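Local coordinates for protein translation elongation factor 1A (Methanosarcina mazei, PDB 3WND) that binds cysteinyl-tRNA(Cys) in its GTP-bound form and, as a SelB/EF-Tu/aIF2 gamma-like protein, probably acts as a translation elongation factor, at residues C208-V213 / M257-V262; R237-H242 / T253-R258; C287-F292 / E326-G331. One frame throughout, in Å; residues are numbered along the deposited sequence.

Interaction 1: C208-V213 / M257-V262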
loop_
_atom_site.group_PDB
_atom_site.type_symbol
_atom_site.label_atom_id
_atom_site.label_comp_id
_atom_site.label_asym_id
_atom_site.label_seq_id
_atom_site.Cartn_x
_atom_site.Cartn_y
_atom_site.Cartn_z
ATOM N N CYS A 208 13.502 -20.251 6.610
ATOM C CA CYS A 208 13.027 -18.858 6.606
ATOM C C CYS A 208 12.325 -18.549 5.248
ATOM O O CYS A 208 12.974 -18.639 4.176
ATOM C CB CYS A 208 14.181 -17.884 6.790
ATOM S SG CYS A 208 13.668 -16.117 6.821
ATOM N N VAL A 209 11.040 -18.173 5.317
ATOM C CA VAL A 209 10.281 -17.726 4.159
ATOM C C VAL A 209 9.780 -16.274 4.410
ATOM O O VAL A 209 9.304 -15.923 5.525
ATOM C CB VAL A 209 9.112 -18.692 3.849
ATOM C CG1 VAL A 209 8.172 -18.095 2.740
ATOM C CG2 VAL A 209 9.701 -20.050 3.458
ATOM N N VAL A 210 9.889 -15.408 3.383
ATOM C CA VAL A 210 9.307 -14.072 3.524
ATOM C C VAL A 210 8.337 -13.922 2.367
ATOM O O VAL A 210 8.536 -14.499 1.305
ATOM C CB VAL A 210 10.372 -12.964 3.486
ATOM C CG1 VAL A 210 11.298 -13.063 4.706
ATOM C CG2 VAL A 210 11.076 -12.928 2.136
ATOM N N LEU A 211 7.284 -13.163 2.607
ATOM C CA LEU A 211 6.308 -12.800 1.543
ATOM C C LEU A 211 6.464 -11.298 1.416
ATOM O O LEU A 211 6.627 -10.513 2.408
ATOM C CB LEU A 211 4.890 -13.103 1.956
ATOM C CG LEU A 211 4.670 -14.490 2.600
ATOM C CD1 LEU A 211 3.207 -14.657 2.942
ATOM C CD2 LEU A 211 5.154 -15.597 1.688
ATOM N N GLY A 212 6.306 -10.871 0.168
ATOM C CA GLY A 212 6.535 -9.459 -0.184
ATOM C C GLY A 212 6.245 -9.171 -1.636
ATOM O O GLY A 212 5.663 -9.983 -2.344
ATOM N N VAL A 213 6.751 -8.006 -2.068
ATOM C CA VAL A 213 6.508 -7.574 -3.445
ATOM C C VAL A 213 7.784 -6.930 -3.907
ATOM O O VAL A 213 8.465 -6.223 -3.125
ATOM C CB VAL A 213 5.297 -6.592 -3.522
ATOM C CG1 VAL A 213 5.513 -5.365 -2.671
ATOM C CG2 VAL A 213 4.917 -6.270 -4.958
ATOM N N MET A 257 9.704 -15.907 -0.727
ATOM C CA MET A 257 11.115 -16.261 -0.939
ATOM C C MET A 257 11.677 -17.043 0.227
ATOM O O MET A 257 11.534 -16.654 1.444
ATOM C CB MET A 257 12.004 -15.007 -1.121
ATOM C CG MET A 257 11.551 -14.147 -2.329
ATOM S SD MET A 257 12.605 -12.660 -2.380
ATOM C CE MET A 257 12.401 -12.268 -4.136
ATOM N N ARG A 258 12.404 -18.109 -0.136
ATOM C CA ARG A 258 13.158 -18.883 0.879
ATOM C C ARG A 258 14.488 -18.211 0.981
ATOM O O ARG A 258 15.211 -18.040 -0.045
ATOM C CB ARG A 258 13.298 -20.332 0.410
ATOM C CG ARG A 258 13.128 -21.315 1.527
ATOM C CD ARG A 258 12.758 -22.685 0.962
ATOM N NE ARG A 258 13.914 -23.504 0.592
ATOM C CZ ARG A 258 14.197 -23.945 -0.649
ATOM N NH1 ARG A 258 13.426 -23.653 -1.744
ATOM N NH2 ARG A 258 15.284 -24.682 -0.812
ATOM N N LEU A 259 14.857 -17.804 2.190
ATOM C CA LEU A 259 16.136 -17.075 2.381
ATOM C C LEU A 259 17.104 -17.970 3.198
ATOM O O LEU A 259 16.714 -18.625 4.184
ATOM C CB LEU A 259 15.893 -15.804 3.245
ATOM C CG LEU A 259 14.838 -14.821 2.673
ATOM C CD1 LEU A 259 14.861 -13.621 3.619
ATOM C CD2 LEU A 259 15.094 -14.523 1.197
ATOM N N LYS A 260 18.367 -17.939 2.789
ATOM C CA LYS A 260 19.520 -18.486 3.563
ATOM C C LYS A 260 20.267 -17.370 4.339
ATOM O O LYS A 260 20.451 -16.193 3.842
ATOM C CB LYS A 260 20.520 -19.270 2.635
ATOM C CG LYS A 260 21.551 -20.145 3.423
ATOM C CD LYS A 260 22.681 -20.763 2.581
ATOM C CE LYS A 260 22.177 -21.562 1.391
ATOM N NZ LYS A 260 23.327 -21.984 0.529
ATOM N N ASN A 261 20.670 -17.719 5.562
ATOM C CA ASN A 261 21.513 -16.902 6.429
ATOM C C ASN A 261 20.746 -15.942 7.301
ATOM O O ASN A 261 21.319 -14.998 7.905
ATOM C CB ASN A 261 22.673 -16.201 5.673
ATOM C CG ASN A 261 23.829 -15.866 6.583
ATOM O OD1 ASN A 261 24.276 -16.691 7.397
ATOM N ND2 ASN A 261 24.361 -14.659 6.414
ATOM N N VAL A 262 19.431 -16.127 7.359
ATOM C CA VAL A 262 18.652 -15.258 8.287
ATOM C C VAL A 262 17.462 -16.031 8.869
ATOM O O VAL A 262 16.887 -16.932 8.218
ATOM C CB VAL A 262 18.253 -13.922 7.613
ATOM C CG1 VAL A 262 17.247 -14.178 6.465
ATOM C CG2 VAL A 262 17.629 -12.956 8.600
#
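Cys208 holds SG trans to its amide nitrogen (chi1 -179°), which carries the sulfur to within 4.1 Å of Val262 CG1, in the turn that follows strand 254-260, while Cys208 CB rests against Val262 O at 3.2 Å. Leu259, whose CG stands anti to the carbonyl carbon (chi1 -57°), crosses Val210 at about a right angle, and its CD1 meets Val210 CG1 at 3.8 Å. The second branch of Val210, CG2, packs on Met257 CB at 4.0 Å. Val210 and Met257 form an antiparallel hydrogen-bonded pair, Val210 N giving to Met257 O at 2.8 Å and Met257 N returning to Val210 O at 2.7 Å. One further bond runs from Leu259 N to Cys208 O, at 2.9 Å. Val209 and Arg258 are the non-hydrogen-bonded pair between, and on their face of the sheet Val209 CG2 comes to 4.1 Å from Arg258 CG. The short strand segments run at 135° to each other, antiparallel pairing inside a curled sheet that is consistent with the second-domain barrel of EF-Tu-like factors. Strand 194-203 bonds to strand 207-216 and strand 232-241 to strand 254-260, while Ile267 of a loop and Ile273 of strand 272-274 pack on the face of Val210.

Interaction 2: R237-H242 / T253-R258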
loop_
_atom_site.group_PDB
_atom_site.type_symbol
_atom_site.label_atom_id
_atom_site.label_comp_id
_atom_site.label_asym_id
_atom_site.label_seq_id
_atom_site.Cartn_x
_atom_site.Cartn_y
_atom_site.Cartn_z
ATOM N N ARG A 237 17.258 -18.489 -1.830
ATOM C CA ARG A 237 17.288 -19.902 -2.200
ATOM C C ARG A 237 16.201 -20.324 -3.203
ATOM O O ARG A 237 16.402 -21.297 -3.958
ATOM C CB ARG A 237 17.124 -20.773 -0.953
ATOM C CG ARG A 237 18.246 -20.769 0.044
ATOM C CD ARG A 237 18.063 -21.713 1.223
ATOM N NE ARG A 237 17.008 -21.261 2.111
ATOM C CZ ARG A 237 16.773 -21.762 3.323
ATOM N NH1 ARG A 237 17.497 -22.714 3.751
ATOM N NH2 ARG A 237 15.756 -21.262 4.045
ATOM N N SER A 238 15.008 -19.667 -3.193
ATOM C CA SER A 238 13.998 -19.935 -4.255
ATOM C C SER A 238 13.030 -18.778 -4.167
ATOM O O SER A 238 12.983 -18.063 -3.170
ATOM C CB SER A 238 13.227 -21.260 -4.027
ATOM O OG SER A 238 12.631 -21.201 -2.734
ATOM N N ILE A 239 12.343 -18.533 -5.263
ATOM C CA ILE A 239 11.279 -17.520 -5.293
ATOM C C ILE A 239 10.045 -18.282 -5.754
ATOM O O ILE A 239 10.084 -18.962 -6.817
ATOM C CB ILE A 239 11.653 -16.425 -6.336
ATOM C CG1 ILE A 239 13.078 -15.843 -6.027
ATOM C CG2 ILE A 239 10.572 -15.337 -6.352
ATOM C CD1 ILE A 239 13.527 -14.733 -6.972
ATOM N N GLN A 240 8.917 -18.007 -5.101
ATOM C CA GLN A 240 7.643 -18.627 -5.522
ATOM C C GLN A 240 6.661 -17.484 -5.892
ATOM O O GLN A 240 6.646 -16.446 -5.207
ATOM C CB GLN A 240 7.033 -19.455 -4.332
ATOM C CG GLN A 240 7.786 -20.711 -4.051
ATOM C CD GLN A 240 9.131 -20.583 -3.283
ATOM O OE1 GLN A 240 10.093 -21.171 -3.744
ATOM N NE2 GLN A 240 9.199 -19.881 -2.102
ATOM N N SER A 241 5.871 -17.666 -6.948
ATOM C CA SER A 241 4.749 -16.755 -7.201
ATOM C C SER A 241 3.513 -17.585 -7.411
ATOM O O SER A 241 3.549 -18.492 -8.270
ATOM C CB SER A 241 5.004 -15.700 -8.327
ATOM O OG SER A 241 4.256 -14.454 -8.051
ATOM N N HIS A 242 2.435 -17.259 -6.647
ATOM C CA HIS A 242 1.131 -18.002 -6.767
ATOM C C HIS A 242 1.458 -19.469 -6.898
ATOM O O HIS A 242 1.008 -20.147 -7.830
ATOM C CB HIS A 242 0.286 -17.442 -7.931
ATOM C CG HIS A 242 -0.166 -16.021 -7.661
ATOM N ND1 HIS A 242 -1.372 -15.745 -7.030
ATOM C CD2 HIS A 242 0.483 -14.793 -7.831
ATOM C CE1 HIS A 242 -1.525 -14.402 -6.929
ATOM N NE2 HIS A 242 -0.384 -13.805 -7.405
ATOM N N THR A 253 5.933 -7.995 -8.886
ATOM C CA THR A 253 5.619 -9.425 -8.627
ATOM C C THR A 253 5.444 -9.606 -7.107
ATOM O O THR A 253 6.298 -9.267 -6.346
ATOM C CB THR A 253 6.754 -10.350 -9.160
ATOM O OG1 THR A 253 6.900 -10.137 -10.570
ATOM C CG2 THR A 253 6.356 -11.873 -8.901
ATOM N N ARG A 254 4.334 -10.231 -6.710
ATOM C CA ARG A 254 4.174 -10.665 -5.321
ATOM C C ARG A 254 4.879 -12.050 -5.183
ATOM O O ARG A 254 4.719 -12.939 -6.061
ATOM C CB ARG A 254 2.653 -10.811 -5.036
ATOM C CG ARG A 254 2.457 -11.267 -3.626
ATOM C CD ARG A 254 1.456 -10.481 -2.891
ATOM N NE ARG A 254 1.603 -11.053 -1.579
ATOM C CZ ARG A 254 2.112 -10.367 -0.585
ATOM N NH1 ARG A 254 2.263 -10.934 0.587
ATOM N NH2 ARG A 254 2.327 -9.023 -0.755
ATOM N N VAL A 255 5.770 -12.107 -4.198
ATOM C CA VAL A 255 6.672 -13.235 -4.076
ATOM C C VAL A 255 6.624 -13.820 -2.656
ATOM O O VAL A 255 6.225 -13.196 -1.636
ATOM C CB VAL A 255 8.206 -12.860 -4.344
ATOM C CG1 VAL A 255 8.412 -12.435 -5.759
ATOM C CG2 VAL A 255 8.616 -11.785 -3.263
ATOM N N GLY A 256 6.962 -15.101 -2.673
ATOM C CA GLY A 256 7.378 -15.755 -1.433
ATOM C C GLY A 256 8.830 -16.158 -1.680
ATOM O O GLY A 256 9.174 -16.619 -2.790
ATOM N N MET A 257 9.704 -15.907 -0.727
ATOM C CA MET A 257 11.115 -16.261 -0.939
ATOM C C MET A 257 11.677 -17.043 0.227
ATOM O O MET A 257 11.534 -16.654 1.444
ATOM C CB MET A 257 12.004 -15.007 -1.121
ATOM C CG MET A 257 11.551 -14.147 -2.329
ATOM S SD MET A 257 12.605 -12.660 -2.380
ATOM C CE MET A 257 12.401 -12.268 -4.136
ATOM N N ARG A 258 12.404 -18.109 -0.136
ATOM C CA ARG A 258 13.158 -18.883 0.879
ATOM C C ARG A 258 14.488 -18.211 0.981
ATOM O O ARG A 258 15.211 -18.040 -0.045
ATOM C CB ARG A 258 13.298 -20.332 0.410
ATOM C CG ARG A 258 13.128 -21.315 1.527
ATOM C CD ARG A 258 12.758 -22.685 0.962
ATOM N NE ARG A 258 13.914 -23.504 0.592
ATOM C CZ ARG A 258 14.197 -23.945 -0.649
ATOM N NH1 ARG A 258 13.426 -23.653 -1.744
ATOM N NH2 ARG A 258 15.284 -24.682 -0.812
HETATM O O HOH W 1 2.801 -15.136 -4.719
#
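Arg237 and Arg258 cross at about a right angle, with Arg237 NH2 set 3.6 Å from the aliphatic Arg258 CG. Two like charges lie close here: Arg258 NE stands over one face of the Arg237 guanidinium, offset toward its rim, and is 4.1 Å from Arg237 NE. Arg237 CB sits over the centre of the Arg258 guanidinium, and the two planes are 35° apart. The bend of Arg258 at chi3 (87°) brings NH1 to Ser238 OG at 2.8 Å, a weak bond with a poor N-H angle. Replacing Arg258 by an alanine removes this guanidinium and would probably leave Arg237 CB uncovered and Ser238 OG without that donor. On the other face, Ile239 CG2 packs on Val255 CG1 at 3.7 Å, and Ile239 CD1 meets Met257 CE at 3.9 Å, the Ile239 and Met257 chains running side by side. The backbone sets these groups in place: Gln240 N gives to Gly256 O at 2.7 Å, and Gly256 N gives back to Gln240 O. At the far end Arg254 O takes two donors, Ser241 OG in an unusually short bond and a water that also accepts from His242 N. Arg237 N gives to Arg258 O, while Arg258 N gives to Ser238 O at 3.1 Å. Arg237 and Ser238 thus both face Arg258, a classic beta bulge, here in the antiparallel, curled second-domain barrel expected of EF-Tu-like factors.

Interaction 3: C287-F292 / E326-G331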
loop_
_atom_site.group_PDB
_atom_site.type_symbol
_atom_site.label_atom_id
_atom_site.label_comp_id
_atom_site.label_asym_id
_atom_site.label_seq_id
_atom_site.Cartn_x
_atom_site.Cartn_y
_atom_site.Cartn_z
ATOM N N CYS A 287 8.726 18.311 3.973
ATOM C CA CYS A 287 7.338 17.858 4.199
ATOM C C CYS A 287 6.370 18.870 3.648
ATOM O O CYS A 287 6.633 20.113 3.613
ATOM C CB CYS A 287 7.062 17.760 5.710
ATOM S SG CYS A 287 8.023 16.465 6.526
ATOM N N THR A 288 5.214 18.336 3.276
ATOM C CA THR A 288 4.109 19.115 2.834
ATOM C C THR A 288 3.009 18.680 3.800
ATOM O O THR A 288 2.645 17.477 3.850
ATOM C CB THR A 288 3.713 18.749 1.394
ATOM O OG1 THR A 288 4.721 19.194 0.496
ATOM C CG2 THR A 288 2.509 19.512 1.053
ATOM N N VAL A 289 2.517 19.641 4.581
ATOM C CA VAL A 289 1.484 19.396 5.611
ATOM C C VAL A 289 0.058 19.537 5.091
ATOM O O VAL A 289 -0.272 20.449 4.360
ATOM C CB VAL A 289 1.702 20.420 6.779
ATOM C CG1 VAL A 289 0.713 20.182 7.947
ATOM C CG2 VAL A 289 3.190 20.426 7.279
ATOM N N SER A 290 -0.739 18.508 5.398
ATOM C CA SER A 290 -2.158 18.491 5.006
ATOM C C SER A 290 -2.841 19.800 5.470
ATOM O O SER A 290 -2.588 20.312 6.591
ATOM C CB SER A 290 -2.811 17.414 5.791
ATOM O OG SER A 290 -4.209 17.293 5.469
ATOM N N LYS A 291 -3.820 20.231 4.669
ATOM C CA LYS A 291 -4.658 21.333 5.152
ATOM C C LYS A 291 -5.575 20.845 6.287
ATOM O O LYS A 291 -6.172 21.660 7.009
ATOM C CB LYS A 291 -5.565 21.796 4.015
ATOM C CG LYS A 291 -4.787 22.567 2.995
ATOM C CD LYS A 291 -5.671 22.931 1.833
ATOM C CE LYS A 291 -4.730 23.335 0.727
ATOM N NZ LYS A 291 -5.575 23.756 -0.408
ATOM N N PHE A 292 -5.765 19.520 6.425
ATOM C CA PHE A 292 -6.746 18.989 7.342
ATOM C C PHE A 292 -6.128 18.346 8.590
ATOM O O PHE A 292 -6.519 17.268 9.007
ATOM C CB PHE A 292 -7.687 18.045 6.577
ATOM C CG PHE A 292 -8.544 18.812 5.577
ATOM C CD1 PHE A 292 -9.677 19.483 6.054
ATOM C CD2 PHE A 292 -8.132 18.993 4.281
ATOM C CE1 PHE A 292 -10.397 20.303 5.180
ATOM C CE2 PHE A 292 -8.846 19.784 3.434
ATOM C CZ PHE A 292 -9.964 20.428 3.847
ATOM N N GLU A 326 8.669 28.133 15.189
ATOM C CA GLU A 326 8.000 27.469 16.294
ATOM C C GLU A 326 6.812 26.587 15.904
ATOM O O GLU A 326 6.232 25.890 16.806
ATOM C CB GLU A 326 7.576 28.480 17.390
ATOM C CG GLU A 326 8.739 29.132 18.139
ATOM C CD GLU A 326 9.856 28.154 18.530
ATOM O OE1 GLU A 326 9.566 27.218 19.333
ATOM O OE2 GLU A 326 11.032 28.314 18.047
ATOM N N GLU A 327 6.450 26.562 14.595
ATOM C CA GLU A 327 5.263 25.793 14.154
ATOM C C GLU A 327 5.326 25.577 12.661
ATOM O O GLU A 327 5.964 26.360 11.937
ATOM C CB GLU A 327 3.923 26.501 14.512
ATOM C CG GLU A 327 3.849 27.905 13.913
ATOM C CD GLU A 327 2.676 28.693 14.345
ATOM O OE1 GLU A 327 2.326 28.670 15.574
ATOM O OE2 GLU A 327 2.140 29.357 13.417
ATOM N N ALA A 328 4.619 24.516 12.197
ATOM C CA ALA A 328 4.371 24.389 10.782
ATOM C C ALA A 328 2.857 24.326 10.694
ATOM O O ALA A 328 2.281 23.372 11.202
ATOM C CB ALA A 328 5.021 23.112 10.246
ATOM N N LYS A 329 2.242 25.315 10.032
ATOM C CA LYS A 329 0.805 25.406 9.918
ATOM C C LYS A 329 0.262 24.330 8.957
ATOM O O LYS A 329 0.998 23.857 8.065
ATOM C CB LYS A 329 0.357 26.810 9.395
ATOM C CG LYS A 329 0.602 27.912 10.486
ATOM C CD LYS A 329 -0.000 29.279 10.153
ATOM C CE LYS A 329 0.545 29.882 8.854
ATOM N NZ LYS A 329 -0.311 30.963 8.372
ATOM N N PRO A 330 -1.001 23.956 9.135
ATOM C CA PRO A 330 -1.648 23.130 8.164
ATOM C C PRO A 330 -1.472 23.791 6.807
ATOM O O PRO A 330 -1.609 25.069 6.673
ATOM C CB PRO A 330 -3.130 23.157 8.611
ATOM C CG PRO A 330 -3.075 23.535 10.078
ATOM C CD PRO A 330 -1.896 24.426 10.220
ATOM N N GLY A 331 -1.211 22.940 5.785
ATOM C CA GLY A 331 -1.208 23.452 4.426
ATOM C C GLY A 331 0.055 24.224 4.087
ATOM O O GLY A 331 0.032 25.102 3.267
#
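Val289 reaches across to the loop 326-331 with its whole side chain. CB starts 3.7 Å from Lys329 O. CG1, anti to the backbone N (chi1 -177°), continues along the loop backbone and meets Pro330 CA at 3.8 Å, also touching Lys329 O. CG2 likewise approaches Lys329 O, at 4.1 Å, and more loosely Ala328 CB, at 4.4 Å. Past the valine, the loop closes on the end of strand 282-289 through its backbone: Gly331 N is shared between Val289 O at 3.0 Å and Ser290 O at 3.1 Å, and both bonds are weak, with N-H angles of 124° and 127°. Pro330 CB lies 3.5 Å from Ser290 O. Gly331 has positive phi, and a CB added there would lie tight against Lys291 CG. Ser290 OG accepts from Phe292 N, an ST turn just past the strand end. The contact thus joins the end of one strand of the C-terminal antiparallel sheet to the loop before strand 333-340, and Val289 is also backbone-bonded to Ser332. Chemically, apolar carbons pack on peptide groups, and one N-H split between two carbonyls at poor angles gives little directional hold.

From the N terminus, the chain passes the N-terminal domain that carries the GDP-site residues before the first contact opens at 208-213. Interaction 1 closes at 257-262, enclosing 43 residues, and the first segment of interaction 2 falls within that loop. Interaction 2 itself encloses only ten residues and ends on the same strand, sharing Met257 and Arg258, so strand 254-260 lies between strands 207-216 and 232-241. Their centres are 8 Å apart, and Gly212 O with Val255 N, a probable hydrogen bond, carries the pairing on between them. Interaction 3 follows in series in the C-terminal sheet, tying the end of strand 282-289 to the loop before strand 333-340, its centre about 39 Å from that of interaction 1.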